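Local coordinates for protein isomaltodextranase (Arthrobacter globiformis, PDB 5AWO) that hydrolyses alpha-1,6-glucosidic linkages in polysaccharides such as dextran, removing successive isomaltose units from the non-reducing ends of the chains, at residues Thr547-Lys550 / Ala551-Thr555; Glu235-Gly238 / Glu239-Val243; Ser321-Ser325 / Asp326-Lys330; Gly273-Asp276 / Arg277-Met281. One frame throughout, in Å; residues are numbered along the deposited sequence.

The four contacts form two pairs on opposite sides of the centre of the chain. Contact 1 is a hairpin turn in the carbohydrate-binding module. Contact 2 is a helix-to-strand turn of the TIM barrel. They meet through a salt bridge, Arg553 NH1 to Glu239 OE1 at 2.7 Å, so the module docks directly on the barrel. Contact 2 is also near the active site: its Val243 side chain is about 4 Å from that of Asp262, the probable proton donor. Contacts 3 and 4 have centres about 11 Å apart and touch. Thr322 OG1 and Gly274 N form a probable hydrogen bond at 2.9 Å, and Phe323 CE2 lies 3.2 Å from Gly274 C. Both are remote from the catalytic residues. The centres of contacts 2 and 4 are about 32 Å apart.

Contact 1. Residues Thr547-Lys550 / Ala551-Thr555; sequences TAEK and ADRST
Lys550 and Ser554 are joined by a backbone bond, Lys550 N to Ser554 O at 2.9 Å. Arg553 N returns to Lys550 O at 3.0 Å and closes a type I turn. Arg553 then has positive phi (85°), which makes this a 3:5 beta hairpin with a G1-type bulge. Asp552 braces the turn from its side. Its OD1 takes two bonds from Ser554, from N at 2.9 Å in an Asx turn and from OG at 2.7 Å on the syn side. Glu549 and Thr555 form a non-hydrogen-bonded antiparallel pair. One water joins their side chains, 2.6 Å from Glu549 OE2 and 2.8 Å from Thr555 OG1. Glu549 CG is anti to the carbonyl carbon (chi1 -67°). This lays the carboxylate beside the turn, with CD 3.4 Å from Arg553 O, and Arg33 forms a salt bridge with OE1. Packing is slight: Lys550 CD passes 4.0 Å from Ser554 CB. The hairpin joins strands 542-549 and 555-564 of the carbohydrate-binding module. Helix 30-34 lies against Ala551 and Arg553, and the Arg553 guanidinium reaches Glu239 beyond the module.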
loop_
_atom_site.group_PDB
_atom_site.type_symbol
_atom_site.label_atom_id
_atom_site.label_comp_id
_atom_site.label_asym_id
_atom_site.label_seq_id
_atom_site.Cartn_x
_atom_site.Cartn_y
_atom_site.Cartn_z
ATOM N N THR A 547 5.246 -21.888 -3.874
ATOM C CA THR A 547 3.988 -21.921 -4.585
ATOM C C THR A 547 3.979 -20.944 -5.757
ATOM O O THR A 547 4.780 -19.990 -5.813
ATOM C CB THR A 547 2.778 -21.586 -3.684
ATOM O OG1 THR A 547 2.913 -20.265 -3.106
ATOM C CG2 THR A 547 2.611 -22.592 -2.578
ATOM N N ALA A 548 3.086 -21.221 -6.699
ATOM C CA ALA A 548 2.622 -20.237 -7.675
ATOM C C ALA A 548 1.107 -20.130 -7.593
ATOM O O ALA A 548 0.405 -21.141 -7.422
ATOM C CB ALA A 548 3.072 -20.607 -9.082
ATOM N N GLU A 549 0.591 -18.890 -7.687
ATOM C CA GLU A 549 -0.816 -18.593 -7.541
ATOM C C GLU A 549 -1.230 -17.487 -8.510
ATOM O O GLU A 549 -0.381 -16.651 -8.921
ATOM C CB GLU A 549 -1.122 -18.096 -6.119
ATOM C CG GLU A 549 -0.934 -19.152 -5.039
ATOM C CD GLU A 549 -1.181 -18.644 -3.624
ATOM O OE1 GLU A 549 -1.364 -17.410 -3.438
ATOM O OE2 GLU A 549 -1.191 -19.461 -2.677
ATOM N N LYS A 550 -2.514 -17.461 -8.830
ATOM C CA LYS A 550 -3.082 -16.335 -9.557
ATOM C C LYS A 550 -3.228 -15.190 -8.566
ATOM O O LYS A 550 -3.055 -15.382 -7.356
ATOM C CB LYS A 550 -4.449 -16.667 -10.143
ATOM C CG LYS A 550 -4.474 -17.872 -11.072
ATOM C CD LYS A 550 -5.886 -18.120 -11.555
ATOM C CE LYS A 550 -6.270 -17.222 -12.724
ATOM N NZ LYS A 550 -5.566 -17.580 -13.989
ATOM N N ALA A 551 -3.550 -14.008 -9.074
ATOM C CA ALA A 551 -3.749 -12.834 -8.200
ATOM C C ALA A 551 -4.841 -13.066 -7.161
ATOM O O ALA A 551 -4.736 -12.568 -6.035
ATOM C CB ALA A 551 -4.034 -11.597 -9.021
ATOM N N ASP A 552 -5.852 -13.878 -7.495
ATOM C CA ASP A 552 -6.938 -14.199 -6.547
ATOM C C ASP A 552 -6.603 -15.306 -5.528
ATOM O O ASP A 552 -7.486 -15.745 -4.779
ATOM C CB ASP A 552 -8.256 -14.505 -7.292
ATOM C CG ASP A 552 -8.337 -15.921 -7.809
ATOM O OD1 ASP A 552 -7.295 -16.602 -7.879
ATOM O OD2 ASP A 552 -9.501 -16.321 -8.120
ATOM N N ARG A 553 -5.342 -15.724 -5.509
ATOM C CA ARG A 553 -4.774 -16.741 -4.595
ATOM C C ARG A 553 -4.972 -18.184 -5.078
ATOM O O ARG A 553 -4.408 -19.079 -4.462
ATOM C CB ARG A 553 -5.265 -16.624 -3.137
ATOM C CG ARG A 553 -4.887 -15.312 -2.450
ATOM C CD ARG A 553 -5.571 -15.218 -1.101
ATOM N NE ARG A 553 -7.008 -15.239 -1.283
ATOM C CZ ARG A 553 -7.712 -14.264 -1.855
ATOM N NH1 ARG A 553 -7.119 -13.146 -2.286
ATOM N NH2 ARG A 553 -9.030 -14.406 -1.977
ATOM N N SER A 554 -5.688 -18.377 -6.173
ATOM C CA SER A 554 -5.902 -19.744 -6.711
ATOM C C SER A 554 -4.553 -20.395 -6.977
ATOM O O SER A 554 -3.670 -19.822 -7.609
ATOM C CB SER A 554 -6.696 -19.688 -8.013
ATOM O OG SER A 554 -8.024 -19.154 -7.840
ATOM N N THR A 555 -4.378 -21.640 -6.527
ATOM C CA THR A 555 -3.114 -22.335 -6.679
ATOM C C THR A 555 -2.805 -22.773 -8.146
ATOM O O THR A 555 -3.649 -23.408 -8.782
ATOM C CB THR A 555 -3.100 -23.539 -5.714
ATOM O OG1 THR A 555 -3.175 -23.054 -4.361
ATOM C CG2 THR A 555 -1.866 -24.337 -5.869
HETATM O O HOH W 1 -0.859 -21.985 -3.226
#

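Contact 2. Residues Glu235-Gly238 / Glu239-Val243; sequences EAAG and EDMEV
Ala237 and Met241 meet where helix 223-237 ends and the chain turns into strand 242-245. This is an alpha-to-beta turn of the TIM barrel. Gly238 is the first residue to leave the helical conformation. Its phi is positive (54°), which by itself favours glycine.

The polar contacts within the turn are loose. Ala237 O receives two weak bonds, from Met241 N at 3.4 Å and from Asp240 N at 3.5 Å. The Ala237 carbonyl thus faces both amides of the bend, with neither bond short. Outside residues add further bonds: Arg27 NH1 donates to Gly238 O, and Glu239 OE1 has Arg553 as its salt-bridge partner and also accepts from Val30 N.

On the next strand, the backbone N of Val243 donates to OD2 of Asp262, the probable proton donor. The turn therefore leads directly into a strand that bonds to this likely catalytic residue.

The apolar contacts centre on the methyl of Ala237. Met241 starts with CG anti to the backbone N (chi1 -169°), then bends at the sulfur (chi3 68°). The bend carries its terminal methyl back towards the helix, CE coming 4.3 Å from Ala237 CB. Val187 and Leu198 also touch the Met241 side chain. A second methyl contact is much tighter. Val243 CG2, the branch beside its own backbone N, presses on Ala237 CB at 3.4 Å, shorter than an ordinary carbon-carbon contact.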
loop_
_atom_site.group_PDB
_atom_site.type_symbol
_atom_site.label_atom_id
_atom_site.label_comp_id
_atom_site.label_asym_id
_atom_site.label_seq_id
_atom_site.Cartn_x
_atom_site.Cartn_y
_atom_site.Cartn_z
ATOM N N GLU A 235 -13.092 -9.090 6.921
ATOM C CA GLU A 235 -14.005 -10.122 6.468
ATOM C C GLU A 235 -15.172 -9.560 5.647
ATOM O O GLU A 235 -15.544 -10.102 4.605
ATOM C CB GLU A 235 -14.527 -10.911 7.673
ATOM C CG GLU A 235 -15.506 -12.022 7.289
ATOM C CD GLU A 235 -16.004 -12.837 8.477
ATOM O OE1 GLU A 235 -16.417 -12.247 9.488
ATOM O OE2 GLU A 235 -15.989 -14.089 8.397
ATOM N N ALA A 236 -15.777 -8.474 6.121
ATOM C CA ALA A 236 -16.898 -7.884 5.437
ATOM C C ALA A 236 -16.539 -7.223 4.100
ATOM O O ALA A 236 -17.354 -7.183 3.174
ATOM C CB ALA A 236 -17.576 -6.892 6.353
ATOM N N ALA A 237 -15.344 -6.627 4.013
ATOM C CA ALA A 237 -14.910 -6.031 2.747
ATOM C C ALA A 237 -14.654 -7.117 1.700
ATOM O O ALA A 237 -14.863 -6.918 0.498
ATOM C CB ALA A 237 -13.633 -5.213 2.970
ATOM N N GLY A 238 -14.148 -8.245 2.168
ATOM C CA GLY A 238 -13.810 -9.333 1.249
ATOM C C GLY A 238 -12.883 -8.887 0.133
ATOM O O GLY A 238 -12.016 -8.046 0.348
ATOM N N GLU A 239 -13.069 -9.448 -1.054
ATOM C CA GLU A 239 -12.235 -9.170 -2.213
ATOM C C GLU A 239 -12.805 -8.077 -3.100
ATOM O O GLU A 239 -12.192 -7.726 -4.106
ATOM C CB GLU A 239 -12.063 -10.460 -3.046
ATOM C CG GLU A 239 -11.288 -11.508 -2.300
ATOM C CD GLU A 239 -9.805 -11.170 -2.177
ATOM O OE1 GLU A 239 -9.090 -11.482 -3.110
ATOM O OE2 GLU A 239 -9.364 -10.722 -1.110
ATOM N N ASP A 240 -13.987 -7.564 -2.792
ATOM C CA ASP A 240 -14.656 -6.643 -3.685
ATOM C C ASP A 240 -14.357 -5.182 -3.382
ATOM O O ASP A 240 -14.461 -4.342 -4.258
ATOM C CB ASP A 240 -16.181 -6.889 -3.715
ATOM C CG ASP A 240 -16.550 -8.143 -4.521
ATOM O OD1 ASP A 240 -15.739 -9.048 -4.596
ATOM O OD2 ASP A 240 -17.644 -8.213 -5.083
ATOM N N MET A 241 -14.008 -4.893 -2.131
ATOM C CA MET A 241 -13.818 -3.513 -1.674
ATOM C C MET A 241 -12.484 -3.395 -0.964
ATOM O O MET A 241 -12.118 -4.180 -0.101
ATOM C CB MET A 241 -14.943 -3.089 -0.738
ATOM C CG MET A 241 -14.921 -1.577 -0.464
ATOM S SD MET A 241 -16.447 -1.000 0.333
ATOM C CE MET A 241 -16.160 -1.846 1.897
ATOM N N GLU A 242 -11.721 -2.386 -1.401
ATOM C CA GLU A 242 -10.383 -2.123 -0.887
ATOM C C GLU A 242 -10.440 -1.381 0.447
ATOM O O GLU A 242 -11.206 -0.440 0.610
ATOM C CB GLU A 242 -9.602 -1.307 -1.938
ATOM C CG GLU A 242 -8.096 -1.222 -1.676
ATOM C CD GLU A 242 -7.302 -0.788 -2.902
ATOM O OE1 GLU A 242 -7.817 0.004 -3.719
ATOM O OE2 GLU A 242 -6.155 -1.279 -3.011
ATOM N N VAL A 243 -9.616 -1.827 1.387
ATOM C CA VAL A 243 -9.637 -1.316 2.756
ATOM C C VAL A 243 -8.428 -0.389 2.962
ATOM O O VAL A 243 -7.287 -0.864 3.029
ATOM C CB VAL A 243 -9.618 -2.493 3.769
ATOM C CG1 VAL A 243 -9.515 -2.013 5.208
ATOM C CG2 VAL A 243 -10.861 -3.394 3.612
#

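Contact 3. Residues Ser321-Ser325 / Asp326-Lys330; sequences STFAS and DEERK
Phe323 O is gripped by Arg329 NH2 at 3.0 Å and by a water at 2.9 Å. The arginine donor stands well above the carbonyl plane, 66° out of it. The same water accepts from Arg329 NH1, so a small ring links the carbonyl, the water and the guanidinium. Ala320 O also takes a bond from NH2. Along the next edge of the guanidinium, NE and NH1 both grip Asp326 OD1, side-on and in the guanidinium plane. Arg329 NE is 2.9 Å from Asp326 OD1, which offers it its anti lone pair. One face of the guanidinium lies over Ser325 O, which is 3.4 Å from its plane. Held at edge and face, the group has little freedom to rotate.

Ser325 is the N-cap of helix 326-339. Its OG sits between the backbone N and the carbonyl carbon (chi1 70°). From there it accepts from Glu328 N at 3.1 Å. Ser325 O starts the helical bonding by taking Arg329 N.

Glu328 reaches past the cap with an extended chain. Its OE1 accepts from Ala324 N at 2.9 Å in a nearly straight bond, the N-H coming from above the carboxylate plane. This is one residue earlier than the return bond of a capping box. The same oxygen lies in the plane of the Phe323 ring, at its edge, 3.6 Å from CD2. Carboxylate and ring planes are 88° apart. His458 ND1 is hydrogen-bonded to the other oxygen, OE2. Beyond the cap, Leu278 packs on Phe323, and Lys330 forms a salt bridge with Glu327.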
loop_
_atom_site.group_PDB
_atom_site.type_symbol
_atom_site.label_atom_id
_atom_site.label_comp_id
_atom_site.label_asym_id
_atom_site.label_seq_id
_atom_site.Cartn_x
_atom_site.Cartn_y
_atom_site.Cartn_z
ATOM N N SER A 321 -1.241 22.306 -7.100
ATOM C CA SER A 321 -1.210 23.782 -7.076
ATOM C C SER A 321 -0.564 24.352 -5.830
ATOM O O SER A 321 -0.259 25.544 -5.763
ATOM C CB SER A 321 -2.623 24.353 -7.157
ATOM O OG SER A 321 -3.271 24.247 -5.905
ATOM N N THR A 322 -0.362 23.519 -4.809
ATOM C CA THR A 322 0.264 23.994 -3.574
ATOM C C THR A 322 1.788 24.038 -3.611
ATOM O O THR A 322 2.397 24.532 -2.668
ATOM C CB THR A 322 -0.160 23.174 -2.343
ATOM O OG1 THR A 322 0.382 21.842 -2.400
ATOM C CG2 THR A 322 -1.677 23.123 -2.222
ATOM N N PHE A 323 2.383 23.453 -4.642
ATOM C CA PHE A 323 3.829 23.452 -4.812
ATOM C C PHE A 323 4.295 24.715 -5.525
ATOM O O PHE A 323 3.503 25.416 -6.152
ATOM C CB PHE A 323 4.291 22.177 -5.518
ATOM C CG PHE A 323 4.146 20.943 -4.637
ATOM C CD1 PHE A 323 2.931 20.266 -4.530
ATOM C CD2 PHE A 323 5.204 20.516 -3.866
ATOM C CE1 PHE A 323 2.811 19.183 -3.649
ATOM C CE2 PHE A 323 5.079 19.443 -3.014
ATOM C CZ PHE A 323 3.887 18.766 -2.902
ATOM N N ALA A 324 5.600 24.960 -5.463
ATOM C CA ALA A 324 6.203 26.231 -5.876
ATOM C C ALA A 324 6.675 26.205 -7.307
ATOM O O ALA A 324 6.944 27.260 -7.876
ATOM C CB ALA A 324 7.342 26.563 -4.950
ATOM N N SER A 325 6.825 25.023 -7.894
ATOM C CA SER A 325 7.337 24.901 -9.241
ATOM C C SER A 325 6.873 23.614 -9.874
ATOM O O SER A 325 6.461 22.648 -9.180
ATOM C CB SER A 325 8.865 24.916 -9.225
ATOM O OG SER A 325 9.326 23.686 -8.644
ATOM N N ASP A 326 6.997 23.550 -11.192
ATOM C CA ASP A 326 6.713 22.344 -11.930
ATOM C C ASP A 326 7.677 21.224 -11.614
ATOM O O ASP A 326 7.245 20.074 -11.611
ATOM C CB ASP A 326 6.718 22.599 -13.435
ATOM C CG ASP A 326 5.588 23.501 -13.891
ATOM O OD1 ASP A 326 4.588 23.698 -13.172
ATOM O OD2 ASP A 326 5.703 24.096 -15.001
ATOM N N GLU A 327 8.936 21.529 -11.307
ATOM C CA GLU A 327 9.834 20.473 -10.865
ATOM C C GLU A 327 9.356 19.834 -9.570
ATOM O O GLU A 327 9.438 18.615 -9.416
ATOM C CB GLU A 327 11.287 20.936 -10.755
ATOM C CG GLU A 327 11.947 21.319 -12.086
ATOM C CD GLU A 327 11.993 20.215 -13.146
ATOM O OE1 GLU A 327 12.060 18.985 -12.848
ATOM O OE2 GLU A 327 11.950 20.564 -14.354
ATOM N N GLU A 328 8.883 20.614 -8.611
ATOM C CA GLU A 328 8.336 20.034 -7.397
ATOM C C GLU A 328 7.092 19.172 -7.681
ATOM O O GLU A 328 6.911 18.120 -7.086
ATOM C CB GLU A 328 7.961 21.131 -6.394
ATOM C CG GLU A 328 9.161 21.822 -5.748
ATOM C CD GLU A 328 8.801 22.840 -4.671
ATOM O OE1 GLU A 328 7.585 23.095 -4.500
ATOM O OE2 GLU A 328 9.731 23.307 -3.953
ATOM N N ARG A 329 6.231 19.631 -8.584
ATOM C CA ARG A 329 5.035 18.868 -8.936
ATOM C C ARG A 329 5.428 17.521 -9.523
ATOM O O ARG A 329 4.843 16.487 -9.158
ATOM C CB ARG A 329 4.148 19.634 -9.907
ATOM C CG ARG A 329 3.404 20.786 -9.287
ATOM C CD ARG A 329 2.623 21.606 -10.330
ATOM N NE ARG A 329 3.287 22.857 -10.675
ATOM C CZ ARG A 329 3.353 23.919 -9.881
ATOM N NH1 ARG A 329 4.003 25.020 -10.278
ATOM N NH2 ARG A 329 2.803 23.912 -8.671
ATOM N N LYS A 330 6.417 17.486 -10.406
ATOM C CA LYS A 330 6.865 16.215 -10.952
ATOM C C LYS A 330 7.436 15.316 -9.850
ATOM O O LYS A 330 7.192 14.100 -9.830
ATOM C CB LYS A 330 7.902 16.410 -12.062
ATOM C CG LYS A 330 7.301 16.931 -13.368
ATOM C CD LYS A 330 8.318 17.163 -14.477
ATOM C CE LYS A 330 9.298 18.261 -14.181
ATOM N NZ LYS A 330 10.147 18.469 -15.390
HETATM O O HOH W 2 3.282 27.136 -8.533
#

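Contact 4. Residues Gly273-Asp276 / Arg277-Met281; sequences GGWD and RLSGM
Ser279 CB lies over one face of the Trp275 indole in a CH-pi contact. It is 3.8 Å from the centroid of the five-membered ring of Trp275, and 30° off the ring normal. Trp275 has CG anti to its backbone N (chi1 -170°), which places the indole beside the serine one turn on. A water in the ring plane joins the two side chains, 3.0 Å from Trp275 NE1 and 2.7 Å from Ser279 OG. Leu278 CD2 touches the benzene part of the indole, 3.9 Å from Trp275 CZ3.

Asp276 makes the next contact: its OD1 accepts from Met281 N at 3.2 Å, from above the carboxylate plane. A second water links Asp276 OD2 to Arg277 NE. The Met281 sulfur lies over one face of that guanidinium, offset toward its rim.

Short helix 274-279 sets these positions. Trp275 O takes Ser279 N at 2.8 Å, and Asp276 O takes Gly280 N. Outside it, His458 stacks on Trp275, Arg412 bonds to Ser279 OG, and Asp269 O holds Arg277 NH1. Helix 295-302 covers Leu278.

Asp276 thus accepts two successive backbone N-H groups, from Gly280 on its carbonyl and from Met281 on its carboxylate. With Arg277 NE 5.7 Å from Asp276 OD2, the nearby positive charge would probably favour the ionised carboxylate, and the water bridges the gap between them.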
loop_
_atom_site.group_PDB
_atom_site.type_symbol
_atom_site.label_atom_id
_atom_site.label_comp_id
_atom_site.label_asym_id
_atom_site.label_seq_id
_atom_site.Cartn_x
_atom_site.Cartn_y
_atom_site.Cartn_z
ATOM N N GLY A 273 -0.146 21.264 1.949
ATOM C CA GLY A 273 0.569 20.754 0.806
ATOM C C GLY A 273 1.958 21.361 0.725
ATOM O O GLY A 273 2.587 21.745 1.731
ATOM N N GLY A 274 2.456 21.377 -0.498
ATOM C CA GLY A 274 3.793 21.926 -0.759
ATOM C C GLY A 274 4.941 21.080 -0.271
ATOM O O GLY A 274 4.754 19.990 0.291
ATOM N N TRP A 275 6.138 21.589 -0.490
ATOM C CA TRP A 275 7.362 20.867 -0.162
ATOM C C TRP A 275 7.506 20.538 1.319
ATOM O O TRP A 275 7.945 19.433 1.644
ATOM C CB TRP A 275 8.582 21.655 -0.666
ATOM C CG TRP A 275 9.830 20.825 -0.548
ATOM C CD1 TRP A 275 10.750 20.848 0.431
ATOM C CD2 TRP A 275 10.231 19.794 -1.447
ATOM N NE1 TRP A 275 11.718 19.893 0.213
ATOM C CE2 TRP A 275 11.424 19.243 -0.955
ATOM C CE3 TRP A 275 9.697 19.300 -2.641
ATOM C CZ2 TRP A 275 12.077 18.187 -1.598
ATOM C CZ3 TRP A 275 10.346 18.273 -3.284
ATOM C CH2 TRP A 275 11.538 17.743 -2.769
ATOM N N ASP A 276 7.128 21.432 2.220
ATOM C CA ASP A 276 7.315 21.136 3.620
ATOM C C ASP A 276 6.505 19.905 4.063
ATOM O O ASP A 276 6.979 19.111 4.836
ATOM C CB ASP A 276 7.038 22.352 4.519
ATOM C CG ASP A 276 7.530 22.142 5.949
ATOM O OD1 ASP A 276 8.700 21.776 6.151
ATOM O OD2 ASP A 276 6.709 22.257 6.878
ATOM N N ARG A 277 5.313 19.713 3.496
ATOM C CA ARG A 277 4.532 18.526 3.817
ATOM C C ARG A 277 5.048 17.278 3.080
ATOM O O ARG A 277 4.954 16.171 3.630
ATOM C CB ARG A 277 3.063 18.750 3.528
ATOM C CG ARG A 277 2.427 19.641 4.599
ATOM C CD ARG A 277 1.865 18.765 5.725
ATOM N NE ARG A 277 1.735 19.526 6.921
ATOM C CZ ARG A 277 1.189 19.105 8.030
ATOM N NH1 ARG A 277 0.573 17.936 8.088
ATOM N NH2 ARG A 277 1.209 19.892 9.081
ATOM N N LEU A 278 5.631 17.450 1.904
ATOM C CA LEU A 278 6.176 16.316 1.170
ATOM C C LEU A 278 7.488 15.790 1.740
ATOM O O LEU A 278 7.746 14.576 1.673
ATOM C CB LEU A 278 6.363 16.684 -0.303
ATOM C CG LEU A 278 6.564 15.499 -1.272
ATOM C CD1 LEU A 278 5.238 14.828 -1.587
ATOM C CD2 LEU A 278 7.268 15.943 -2.549
ATOM N N SER A 279 8.322 16.686 2.262
ATOM C CA SER A 279 9.711 16.372 2.588
ATOM C C SER A 279 10.229 16.970 3.886
ATOM O O SER A 279 11.324 16.628 4.312
ATOM C CB SER A 279 10.561 16.842 1.396
ATOM O OG SER A 279 11.907 16.397 1.460
ATOM N N GLY A 280 9.446 17.848 4.505
ATOM C CA GLY A 280 9.885 18.587 5.698
ATOM C C GLY A 280 9.224 18.140 6.980
ATOM O O GLY A 280 8.997 16.942 7.207
ATOM N N MET A 281 8.986 19.120 7.852
ATOM C CA MET A 281 8.378 18.972 9.190
ATOM C C MET A 281 9.331 18.407 10.212
ATOM O O MET A 281 9.738 19.107 11.153
ATOM C CB MET A 281 7.081 18.162 9.164
ATOM C CG MET A 281 5.993 18.804 8.334
ATOM S SD MET A 281 4.591 17.711 8.029
ATOM C CE MET A 281 5.351 16.538 6.932
HETATM O O HOH W 3 13.776 18.334 1.663
HETATM O O HOH W 4 3.678 21.975 7.146
#